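Local atomic coordinates of thioesterase superfamily protein (Shewanella loihica, PDB entry 2PRX), a protein that probably hydrolyses thioesters, as a bacterial member of the thioesterase superfamily with the hot-dog fold. Residues R36-K47 / M110-I120. Numbering follows the deposited sequence.
Sequences RGEQTIAHFMPK and MGVELELVGEI
The imidazole of His43 takes Glu115 OE1 at its edge, near the ring plane, through NE2; at 2.5 Å between His43 NE2 and Glu115 OE1 the hydrogen bond is very short, and it is bent to 147° at the hydrogen. Ring and carboxylate planes stand 73° apart, the two side chains running side by side in the same direction. Glu115 reaches the ring because its CG is anti to the backbone N (chi1 -180°) and the chain stays extended, which also lays its CG 3.2 Å from His43 NE2. A second acid, Glu113, comes in obliquely, its OE1 3.4 Å from His43 CD2, so two carboxylates lie close to the ring, one bonded and one merely near, which would probably favour its protonated form. On the face of the sheet that carries His43 and Glu115, Ile41 CD1 rests on Glu115 CD, and Ile41 CD1 to Val117 CG2 is 3.9 Å. An alanine in place of Glu115 would probably leave His43 NE2 without its acceptor, the ring freer to turn and Ile41 CD1 less covered.

The other ring, Phe44, has Leu114 CD1 at its edge, Phe44 CD2 to Leu114 CD1 4.4 Å, and leans on Leu65 of helix 59-78. Leu114 CD1 also meets Pro46 CG tightly, at 3.5 Å. This face, with Ala42 and Leu116, is turned to the helix; Thr40 OG1 bonds Ser73 there, and a side chain on Gly118 would clash with that hydroxyl.

Between the faces the strands are antiparallel, with paired backbone bonds joining Thr40 to Gly118, Ala42 to Leu116 and Phe44 to Leu114. Strand 34-36 flanks 39-44 through a type II' turn, Arg36 to Gln39, and strand 127-135 flanks 114-122: a curved antiparallel sheet wrapped on a long helix, the hot-dog fold of thioesterases.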
loop_
_atom_site.group_PDB
_atom_site.type_symbol
_atom_site.label_atom_id
_atom_site.label_comp_id
_atom_site.label_asym_id
_atom_site.label_seq_id
_atom_site.Cartn_x
_atom_site.Cartn_y
_atom_site.Cartn_z
ATOM N N ARG A 36 7.850 21.380 5.165
ATOM C CA ARG A 36 8.969 21.825 4.351
ATOM C C ARG A 36 8.501 23.034 3.560
ATOM O O ARG A 36 8.373 23.029 2.345
ATOM C CB ARG A 36 9.455 20.737 3.403
ATOM C CG ARG A 36 10.590 21.146 2.483
ATOM C CD ARG A 36 11.514 19.959 2.212
ATOM N NE ARG A 36 12.634 20.342 1.365
ATOM C CZ ARG A 36 12.765 20.217 0.062
ATOM N NH1 ARG A 36 11.828 19.684 -0.710
ATOM N NH2 ARG A 36 13.891 20.635 -0.514
ATOM N N GLY A 37 8.193 24.111 4.292
ATOM C CA GLY A 37 7.643 25.270 3.604
ATOM C C GLY A 37 6.153 25.053 3.355
ATOM O O GLY A 37 5.392 25.009 4.317
ATOM N N GLU A 38 5.784 24.948 2.090
ATOM C CA GLU A 38 4.428 24.775 1.630
ATOM C C GLU A 38 4.149 23.295 1.337
ATOM O O GLU A 38 2.988 22.907 1.188
ATOM C CB GLU A 38 4.230 25.604 0.359
ATOM C CG GLU A 38 4.399 27.102 0.580
ATOM C CD GLU A 38 5.649 27.698 -0.040
ATOM O OE1 GLU A 38 5.869 27.510 -1.247
ATOM O OE2 GLU A 38 6.416 28.351 0.702
ATOM N N GLN A 39 5.226 22.534 1.266
ATOM C CA GLN A 39 5.267 21.095 1.089
ATOM C C GLN A 39 5.493 20.491 2.471
ATOM O O GLN A 39 5.856 21.110 3.480
ATOM C CB GLN A 39 6.384 20.641 0.155
ATOM C CG GLN A 39 6.315 21.181 -1.251
ATOM C CD GLN A 39 7.534 20.856 -2.090
ATOM O OE1 GLN A 39 8.352 20.016 -1.720
ATOM N NE2 GLN A 39 7.648 21.516 -3.235
ATOM N N THR A 40 5.270 19.197 2.550
ATOM C CA THR A 40 5.636 18.462 3.764
ATOM C C THR A 40 6.746 17.525 3.333
ATOM O O THR A 40 6.980 17.442 2.116
ATOM C CB THR A 40 4.463 17.708 4.387
ATOM O OG1 THR A 40 4.091 16.598 3.530
ATOM C CG2 THR A 40 3.225 18.584 4.504
ATOM N N ILE A 41 7.405 16.870 4.272
ATOM C CA ILE A 41 8.496 15.955 3.963
ATOM C C ILE A 41 8.749 14.979 5.105
ATOM O O ILE A 41 8.459 15.231 6.273
ATOM C CB ILE A 41 9.793 16.726 3.635
ATOM C CG1 ILE A 41 10.986 15.872 3.238
ATOM C CG2 ILE A 41 10.148 17.639 4.806
ATOM C CD1 ILE A 41 12.043 16.553 2.414
ATOM N N ALA A 42 9.270 13.807 4.725
ATOM C CA ALA A 42 9.693 12.761 5.626
ATOM C C ALA A 42 10.796 11.937 4.964
ATOM O O ALA A 42 10.997 11.978 3.747
ATOM C CB ALA A 42 8.521 11.903 6.085
ATOM N N HIS A 43 11.462 11.210 5.837
ATOM C CA HIS A 43 12.533 10.283 5.512
ATOM C C HIS A 43 12.370 8.972 6.258
ATOM O O HIS A 43 11.837 8.948 7.370
ATOM C CB HIS A 43 13.867 10.947 5.874
ATOM C CG HIS A 43 14.195 12.106 4.987
ATOM N ND1 HIS A 43 13.921 13.411 5.357
ATOM C CD2 HIS A 43 14.772 12.179 3.763
ATOM C CE1 HIS A 43 14.314 14.228 4.400
ATOM N NE2 HIS A 43 14.832 13.516 3.426
ATOM N N PHE A 44 12.828 7.885 5.646
ATOM C CA PHE A 44 12.716 6.559 6.221
ATOM C C PHE A 44 13.845 5.634 5.761
ATOM O O PHE A 44 14.312 5.774 4.632
ATOM C CB PHE A 44 11.384 5.885 5.863
ATOM C CG PHE A 44 11.193 4.606 6.669
ATOM C CD1 PHE A 44 11.049 4.650 8.046
ATOM C CD2 PHE A 44 11.172 3.375 6.043
ATOM C CE1 PHE A 44 10.894 3.503 8.786
ATOM C CE2 PHE A 44 11.012 2.222 6.783
ATOM C CZ PHE A 44 10.873 2.275 8.153
HETATM N N MSE A 45 14.205 4.731 6.649
HETATM C CA MSE A 45 15.215 3.706 6.518
HETATM C C MSE A 45 14.600 2.322 6.665
HETATM O O MSE A 45 14.332 1.817 7.757
HETATM C CB MSE A 45 16.319 3.870 7.568
HETATM C CG MSE A 45 17.536 2.996 7.316
HETATM SE SE MSE A 45 18.225 3.196 5.524
HETATM C CE MSE A 45 19.544 4.479 6.104
ATOM N N PRO A 46 14.361 1.684 5.527
ATOM C CA PRO A 46 13.908 0.283 5.567
ATOM C C PRO A 46 14.826 -0.587 6.413
ATOM O O PRO A 46 16.039 -0.347 6.421
ATOM C CB PRO A 46 14.027 -0.136 4.104
ATOM C CG PRO A 46 13.787 1.125 3.358
ATOM C CD PRO A 46 14.470 2.211 4.167
ATOM N N LYS A 47 14.252 -1.559 7.110
ATOM C CA LYS A 47 15.058 -2.540 7.819
ATOM C C LYS A 47 15.529 -3.563 6.776
ATOM O O LYS A 47 14.853 -3.692 5.751
ATOM C CB LYS A 47 14.315 -3.241 8.950
ATOM C CG LYS A 47 13.465 -2.382 9.870
ATOM C CD LYS A 47 13.681 -2.746 11.332
ATOM C CE LYS A 47 13.333 -1.589 12.254
ATOM N NZ LYS A 47 13.155 -2.012 13.680
HETATM N N MSE A 110 17.568 -0.981 -1.868
HETATM C CA MSE A 110 17.686 -1.248 -0.451
HETATM C C MSE A 110 18.937 -0.536 0.086
HETATM O O MSE A 110 19.861 -0.323 -0.695
HETATM C CB MSE A 110 17.778 -2.737 -0.140
HETATM C CG MSE A 110 18.031 -3.099 1.314
HETATM SE SE MSE A 110 16.687 -2.387 2.519
HETATM C CE MSE A 110 15.390 -3.621 1.806
ATOM N N GLY A 111 18.896 -0.229 1.363
ATOM C CA GLY A 111 19.967 0.276 2.178
ATOM C C GLY A 111 20.228 1.756 2.002
ATOM O O GLY A 111 21.322 2.229 2.291
ATOM N N VAL A 112 19.240 2.471 1.498
ATOM C CA VAL A 112 19.366 3.926 1.354
ATOM C C VAL A 112 18.150 4.617 1.954
ATOM O O VAL A 112 17.020 4.151 1.865
ATOM C CB VAL A 112 19.552 4.321 -0.123
ATOM C CG1 VAL A 112 19.412 5.819 -0.302
ATOM C CG2 VAL A 112 20.913 3.812 -0.610
ATOM N N GLU A 113 18.388 5.753 2.581
ATOM C CA GLU A 113 17.361 6.602 3.186
ATOM C C GLU A 113 16.318 7.033 2.185
ATOM O O GLU A 113 16.631 7.568 1.109
ATOM C CB GLU A 113 18.103 7.809 3.787
ATOM C CG GLU A 113 17.260 8.794 4.556
ATOM C CD GLU A 113 17.977 10.128 4.791
ATOM O OE1 GLU A 113 17.945 10.988 3.887
ATOM O OE2 GLU A 113 18.571 10.314 5.869
ATOM N N LEU A 114 15.027 6.822 2.447
ATOM C CA LEU A 114 14.007 7.185 1.481
ATOM C C LEU A 114 13.422 8.562 1.804
ATOM O O LEU A 114 13.123 8.820 2.959
ATOM C CB LEU A 114 12.875 6.157 1.462
ATOM C CG LEU A 114 13.302 4.680 1.396
ATOM C CD1 LEU A 114 12.163 3.744 1.748
ATOM C CD2 LEU A 114 13.857 4.344 0.014
ATOM N N GLU A 115 13.261 9.408 0.790
ATOM C CA GLU A 115 12.653 10.717 1.061
ATOM C C GLU A 115 11.233 10.780 0.517
ATOM O O GLU A 115 10.913 10.408 -0.610
ATOM C CB GLU A 115 13.542 11.841 0.523
ATOM C CG GLU A 115 13.037 13.251 0.739
ATOM C CD GLU A 115 14.014 14.356 0.387
ATOM O OE1 GLU A 115 14.931 14.639 1.197
ATOM O OE2 GLU A 115 13.891 14.989 -0.695
ATOM N N LEU A 116 10.317 11.259 1.339
ATOM C CA LEU A 116 8.931 11.471 1.012
ATOM C C LEU A 116 8.535 12.946 1.117
ATOM O O LEU A 116 8.652 13.495 2.213
ATOM C CB LEU A 116 8.022 10.687 1.970
ATOM C CG LEU A 116 7.929 9.184 1.683
ATOM C CD1 LEU A 116 9.035 8.470 2.439
ATOM C CD2 LEU A 116 6.555 8.648 2.042
ATOM N N VAL A 117 8.098 13.504 0.009
ATOM C CA VAL A 117 7.655 14.886 -0.102
ATOM C C VAL A 117 6.205 14.952 -0.564
ATOM O O VAL A 117 5.822 14.329 -1.550
ATOM C CB VAL A 117 8.517 15.713 -1.076
ATOM C CG1 VAL A 117 8.083 17.173 -1.066
ATOM C CG2 VAL A 117 9.999 15.615 -0.750
ATOM N N GLY A 118 5.378 15.745 0.114
ATOM C CA GLY A 118 3.995 15.896 -0.213
ATOM C C GLY A 118 3.649 17.260 -0.801
ATOM O O GLY A 118 4.136 18.295 -0.318
ATOM N N GLU A 119 2.830 17.218 -1.837
ATOM C CA GLU A 119 2.209 18.384 -2.456
ATOM C C GLU A 119 0.755 18.487 -2.026
ATOM O O GLU A 119 -0.038 17.565 -2.162
ATOM C CB GLU A 119 2.345 18.319 -3.969
ATOM C CG GLU A 119 1.918 19.488 -4.801
ATOM C CD GLU A 119 1.820 20.826 -4.102
ATOM O OE1 GLU A 119 2.559 21.033 -3.100
ATOM O OE2 GLU A 119 0.997 21.658 -4.541
ATOM N N ILE A 120 0.378 19.645 -1.461
ATOM C CA ILE A 120 -1.027 19.815 -1.163
ATOM C C ILE A 120 -1.811 20.312 -2.369
ATOM O O ILE A 120 -1.639 21.442 -2.807
ATOM C CB ILE A 120 -1.249 20.827 -0.021
ATOM C CG1 ILE A 120 -0.609 20.423 1.296
ATOM C CG2 ILE A 120 -2.744 21.051 0.061
ATOM C CD1 ILE A 120 -0.993 19.051 1.795
#